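Local coordinates for protein nucleoporin NUP82 (Chaetomium thermophilum, PDB 5CWW) that probably serves as a structural component of the nuclear pore complex, here represented by its N-terminal beta-propeller domain, at residues B[100-112]-B[147-160]. Sequence-based numbering, arbitrary orientation.
Sequences GAATAGYRIIKTP and HLHIQDTTPFKPKF
Ile-109 sits between two phenylalanines, Phe-156 and Phe-160, at a junction of neighbouring blades in a beta-propeller. Strand 106-110 is the outermost strand of one four-stranded antiparallel blade, while the loop 147-160 leads into strand 160-162, the outermost of the next. With CG1 anti to its carbonyl carbon (chi1 -44°), Ile-109 divides its two branches: CD1 meets the rim of Phe-156 at CZ, a tight 3.2 Å, and CG2 reaches the edge of the Phe-160 ring, 3.7 Å from CZ. Pro-158 joins the cluster on the Phe-156 side; its CG lies 4.0 Å from Ile-109 CD1, and its CD lies over the centre of one face of Phe-156. One face of Phe-160 receives Pro-112, whose CD stands 4.0 Å from the ring centroid and 24° off the normal, a CH-pi contact. Thr-111 adds CG2 against CZ of the same ring, while its hydroxyl is hydrogen-bonded to the carbonyl of Lys-62.

At the other end, Leu-148 lays CD2 against the backbone of Gly-105 and Tyr-106, and Ile-150 CD1 lies 3.9 Å from Ala-104 CB and also approaches the carbonyl O of Ala-102. The backbone is tied here by a nearly straight hydrogen bond from Gly-105 N to Leu-148 O (2.8 Å).

The polar edge belongs to Arg-107. Its guanidinium stacks on the face of Phe-156 turned from Pro-158, the planes 24° apart, in an off-centre cation-pi contact with Arg-107 CZ 4.4 Å from the Phe-156 ring centroid. Ala-101 CB approaches the opposite guanidinium face. Two partners in the guanidinium plane limit its rotation: NE donates to His-147 O at 3.1 Å, and NH2 donates to a water that in turn donates to the carbonyl O of Thr-154.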
loop_
_atom_site.group_PDB
_atom_site.type_symbol
_atom_site.label_atom_id
_atom_site.label_comp_id
_atom_site.label_asym_id
_atom_site.label_seq_id
_atom_site.Cartn_x
_atom_site.Cartn_y
_atom_site.Cartn_z
ATOM N N GLY B 100 5.242 -26.915 24.055
ATOM C CA GLY B 100 5.681 -27.821 23.009
ATOM C C GLY B 100 7.146 -28.190 23.146
ATOM O O GLY B 100 7.759 -28.697 22.206
ATOM N N ALA B 101 7.710 -27.939 24.324
ATOM C CA ALA B 101 9.111 -28.252 24.587
ATOM C C ALA B 101 9.357 -29.757 24.544
ATOM O O ALA B 101 10.492 -30.202 24.370
ATOM C CB ALA B 101 9.534 -27.687 25.933
ATOM N N ALA B 102 8.291 -30.537 24.705
ATOM C CA ALA B 102 8.389 -31.992 24.651
ATOM C C ALA B 102 8.334 -32.502 23.211
ATOM O O ALA B 102 8.714 -33.641 22.937
ATOM C CB ALA B 102 7.277 -32.625 25.474
ATOM N N THR B 103 7.863 -31.654 22.300
ATOM C CA THR B 103 7.738 -32.022 20.894
ATOM C C THR B 103 8.869 -31.405 20.079
ATOM O O THR B 103 9.041 -30.185 20.061
ATOM C CB THR B 103 6.386 -31.568 20.311
ATOM O OG1 THR B 103 5.322 -31.987 21.176
ATOM C CG2 THR B 103 6.169 -32.157 18.925
ATOM N N ALA B 104 9.633 -32.255 19.403
ATOM C CA ALA B 104 10.743 -31.798 18.577
ATOM C C ALA B 104 10.239 -31.041 17.354
ATOM O O ALA B 104 9.304 -31.481 16.683
ATOM C CB ALA B 104 11.605 -32.976 18.152
ATOM N N GLY B 105 10.858 -29.900 17.071
ATOM C CA GLY B 105 10.507 -29.110 15.905
ATOM C C GLY B 105 9.187 -28.375 16.043
ATOM O O GLY B 105 8.595 -27.966 15.044
ATOM N N TYR B 106 8.722 -28.211 17.279
ATOM C CA TYR B 106 7.469 -27.513 17.542
ATOM C C TYR B 106 7.547 -26.709 18.834
ATOM O O TYR B 106 7.961 -27.223 19.870
ATOM C CB TYR B 106 6.303 -28.500 17.615
ATOM C CG TYR B 106 4.992 -27.852 18.005
ATOM C CD1 TYR B 106 4.337 -26.991 17.133
ATOM C CD2 TYR B 106 4.413 -28.097 19.243
ATOM C CE1 TYR B 106 3.140 -26.392 17.485
ATOM C CE2 TYR B 106 3.215 -27.503 19.603
ATOM C CZ TYR B 106 2.584 -26.652 18.720
ATOM O OH TYR B 106 1.393 -26.059 19.071
ATOM N N ARG B 107 7.146 -25.445 18.758
ATOM C CA ARG B 107 7.145 -24.560 19.917
ATOM C C ARG B 107 5.983 -23.581 19.835
ATOM O O ARG B 107 5.550 -23.213 18.742
ATOM C CB ARG B 107 8.467 -23.795 20.015
ATOM C CG ARG B 107 9.560 -24.511 20.795
ATOM C CD ARG B 107 9.262 -24.534 22.287
ATOM N NE ARG B 107 10.484 -24.532 23.085
ATOM C CZ ARG B 107 10.524 -24.314 24.396
ATOM N NH1 ARG B 107 9.407 -24.078 25.071
ATOM N NH2 ARG B 107 11.685 -24.330 25.034
ATOM N N ILE B 108 5.482 -23.162 20.994
ATOM C CA ILE B 108 4.407 -22.181 21.057
ATOM C C ILE B 108 5.001 -20.809 21.365
ATOM O O ILE B 108 5.912 -20.693 22.186
ATOM C CB ILE B 108 3.341 -22.558 22.125
ATOM C CG1 ILE B 108 1.941 -22.177 21.645
ATOM C CG2 ILE B 108 3.644 -21.931 23.490
ATOM C CD1 ILE B 108 1.382 -23.134 20.623
ATOM N N ILE B 109 4.489 -19.781 20.693
ATOM C CA ILE B 109 4.891 -18.403 20.955
ATOM C C ILE B 109 3.688 -17.598 21.426
ATOM O O ILE B 109 2.884 -17.137 20.613
ATOM C CB ILE B 109 5.488 -17.710 19.709
ATOM C CG1 ILE B 109 6.472 -18.626 18.974
ATOM C CG2 ILE B 109 6.148 -16.390 20.103
ATOM C CD1 ILE B 109 7.695 -18.977 19.770
ATOM N N LYS B 110 3.561 -17.430 22.737
ATOM C CA LYS B 110 2.528 -16.562 23.276
ATOM C C LYS B 110 2.899 -15.115 22.987
ATOM O O LYS B 110 4.072 -14.742 23.053
ATOM C CB LYS B 110 2.348 -16.786 24.779
ATOM C CG LYS B 110 1.331 -17.866 25.133
ATOM C CD LYS B 110 -0.089 -17.440 24.771
ATOM C CE LYS B 110 -1.113 -18.485 25.186
ATOM N NZ LYS B 110 -2.494 -18.104 24.772
ATOM N N THR B 111 1.895 -14.309 22.659
ATOM C CA THR B 111 2.108 -12.918 22.279
ATOM C C THR B 111 1.315 -11.993 23.195
ATOM O O THR B 111 0.390 -12.436 23.877
ATOM C CB THR B 111 1.689 -12.661 20.818
ATOM O OG1 THR B 111 0.262 -12.604 20.734
ATOM C CG2 THR B 111 2.204 -13.761 19.900
ATOM N N PRO B 112 1.678 -10.700 23.218
ATOM C CA PRO B 112 0.963 -9.724 24.043
ATOM C C PRO B 112 -0.203 -9.041 23.324
ATOM O O PRO B 112 -0.738 -8.066 23.852
ATOM C CB PRO B 112 2.055 -8.710 24.380
ATOM C CG PRO B 112 2.917 -8.709 23.165
ATOM C CD PRO B 112 2.905 -10.125 22.637
ATOM N N HIS B 147 15.951 -23.565 19.965
ATOM C CA HIS B 147 14.830 -23.725 20.887
ATOM C C HIS B 147 13.793 -24.731 20.384
ATOM O O HIS B 147 12.862 -25.082 21.111
ATOM C CB HIS B 147 14.152 -22.376 21.143
ATOM C CG HIS B 147 14.972 -21.433 21.968
ATOM N ND1 HIS B 147 14.975 -21.462 23.346
ATOM C CD2 HIS B 147 15.805 -20.426 21.612
ATOM C CE1 HIS B 147 15.780 -20.519 23.803
ATOM N NE2 HIS B 147 16.295 -19.876 22.771
ATOM N N LEU B 148 13.950 -25.190 19.146
ATOM C CA LEU B 148 13.041 -26.182 18.578
ATOM C C LEU B 148 13.416 -27.607 18.987
ATOM O O LEU B 148 12.612 -28.529 18.845
ATOM C CB LEU B 148 13.012 -26.065 17.052
ATOM C CG LEU B 148 12.242 -24.868 16.488
ATOM C CD1 LEU B 148 12.491 -24.722 14.995
ATOM C CD2 LEU B 148 10.751 -25.000 16.765
ATOM N N HIS B 149 14.635 -27.788 19.486
ATOM C CA HIS B 149 15.071 -29.096 19.971
ATOM C C HIS B 149 14.565 -29.346 21.390
ATOM O O HIS B 149 14.402 -28.411 22.175
ATOM C CB HIS B 149 16.598 -29.205 19.938
ATOM C CG HIS B 149 17.193 -28.965 18.585
ATOM N ND1 HIS B 149 16.874 -29.731 17.485
ATOM C CD2 HIS B 149 18.092 -28.047 18.157
ATOM C CE1 HIS B 149 17.547 -29.293 16.436
ATOM N NE2 HIS B 149 18.293 -28.272 16.817
ATOM N N ILE B 150 14.318 -30.612 21.712
ATOM C CA ILE B 150 13.870 -30.990 23.048
ATOM C C ILE B 150 15.005 -30.818 24.052
ATOM O O ILE B 150 14.771 -30.595 25.240
ATOM C CB ILE B 150 13.365 -32.453 23.086
ATOM C CG1 ILE B 150 12.275 -32.670 22.032
ATOM C CG2 ILE B 150 12.830 -32.806 24.473
ATOM C CD1 ILE B 150 11.883 -34.124 21.836
ATOM N N GLN B 151 16.238 -30.914 23.563
ATOM C CA GLN B 151 17.417 -30.802 24.413
ATOM C C GLN B 151 17.518 -29.425 25.061
ATOM O O GLN B 151 18.110 -29.277 26.130
ATOM C CB GLN B 151 18.686 -31.090 23.607
ATOM C CG GLN B 151 18.724 -32.476 22.985
ATOM C CD GLN B 151 19.983 -32.717 22.174
ATOM O OE1 GLN B 151 20.815 -31.823 22.017
ATOM N NE2 GLN B 151 20.131 -33.931 21.655
ATOM N N ASP B 152 16.942 -28.418 24.409
ATOM C CA ASP B 152 16.990 -27.055 24.923
ATOM C C ASP B 152 16.190 -26.945 26.218
ATOM O O ASP B 152 14.979 -27.166 26.235
ATOM C CB ASP B 152 16.455 -26.071 23.879
ATOM C CG ASP B 152 16.804 -24.626 24.200
ATOM O OD1 ASP B 152 16.671 -24.220 25.374
ATOM O OD2 ASP B 152 17.216 -23.894 23.275
ATOM N N THR B 153 16.887 -26.600 27.298
ATOM C CA THR B 153 16.282 -26.467 28.619
ATOM C C THR B 153 16.168 -24.997 29.019
ATOM O O THR B 153 15.357 -24.639 29.874
ATOM C CB THR B 153 17.100 -27.224 29.686
ATOM O OG1 THR B 153 17.381 -28.551 29.223
ATOM C CG2 THR B 153 16.344 -27.301 31.008
ATOM N N THR B 154 16.982 -24.152 28.390
ATOM C CA THR B 154 17.018 -22.724 28.701
ATOM C C THR B 154 15.636 -22.083 28.573
ATOM O O THR B 154 14.794 -22.567 27.818
ATOM C CB THR B 154 18.003 -21.979 27.777
ATOM O OG1 THR B 154 17.609 -22.153 26.411
ATOM C CG2 THR B 154 19.416 -22.507 27.966
ATOM N N PRO B 155 15.396 -20.990 29.319
ATOM C CA PRO B 155 14.082 -20.338 29.280
ATOM C C PRO B 155 13.736 -19.790 27.899
ATOM O O PRO B 155 14.605 -19.264 27.203
ATOM C CB PRO B 155 14.220 -19.203 30.300
ATOM C CG PRO B 155 15.683 -18.951 30.398
ATOM C CD PRO B 155 16.330 -20.284 30.214
ATOM N N PHE B 156 12.467 -19.915 27.523
ATOM C CA PHE B 156 12.003 -19.535 26.195
ATOM C C PHE B 156 10.992 -18.397 26.272
ATOM O O PHE B 156 9.810 -18.623 26.535
ATOM C CB PHE B 156 11.391 -20.745 25.489
ATOM C CG PHE B 156 10.990 -20.481 24.068
ATOM C CD1 PHE B 156 11.944 -20.188 23.109
ATOM C CD2 PHE B 156 9.661 -20.537 23.690
ATOM C CE1 PHE B 156 11.579 -19.946 21.800
ATOM C CE2 PHE B 156 9.290 -20.297 22.384
ATOM C CZ PHE B 156 10.251 -20.002 21.437
ATOM N N LYS B 157 11.468 -17.176 26.045
ATOM C CA LYS B 157 10.629 -15.983 26.118
ATOM C C LYS B 157 11.012 -14.973 25.035
ATOM O O LYS B 157 11.702 -13.990 25.311
ATOM C CB LYS B 157 10.722 -15.341 27.508
ATOM C CG LYS B 157 12.140 -15.129 28.035
ATOM C CD LYS B 157 12.133 -14.687 29.494
ATOM C CE LYS B 157 11.846 -15.847 30.436
ATOM N NZ LYS B 157 11.882 -15.430 31.867
ATOM N N PRO B 158 10.567 -15.218 23.790
ATOM C CA PRO B 158 10.857 -14.319 22.667
ATOM C C PRO B 158 10.395 -12.888 22.925
ATOM O O PRO B 158 9.251 -12.669 23.324
ATOM C CB PRO B 158 10.077 -14.944 21.506
ATOM C CG PRO B 158 9.934 -16.377 21.873
ATOM C CD PRO B 158 9.792 -16.396 23.363
ATOM N N LYS B 159 11.285 -11.929 22.694
ATOM C CA LYS B 159 10.985 -10.525 22.939
ATOM C C LYS B 159 10.008 -9.971 21.903
ATOM O O LYS B 159 10.174 -10.178 20.702
ATOM C CB LYS B 159 12.277 -9.699 22.932
ATOM C CG LYS B 159 12.085 -8.201 23.157
ATOM C CD LYS B 159 11.459 -7.913 24.515
ATOM C CE LYS B 159 11.323 -6.421 24.767
ATOM N NZ LYS B 159 10.650 -6.141 26.065
ATOM N N PHE B 160 8.986 -9.275 22.393
ATOM C CA PHE B 160 8.026 -8.571 21.548
ATOM C C PHE B 160 8.112 -7.074 21.818
ATOM O O PHE B 160 8.060 -6.645 22.972
ATOM C CB PHE B 160 6.600 -9.062 21.805
ATOM C CG PHE B 160 6.270 -10.363 21.134
ATOM C CD1 PHE B 160 6.654 -11.568 21.696
ATOM C CD2 PHE B 160 5.556 -10.380 19.947
ATOM C CE1 PHE B 160 6.345 -12.766 21.081
ATOM C CE2 PHE B 160 5.242 -11.575 19.328
ATOM C CZ PHE B 160 5.639 -12.769 19.895
HETATM O O HOH W 1 11.904 -23.514 27.950
#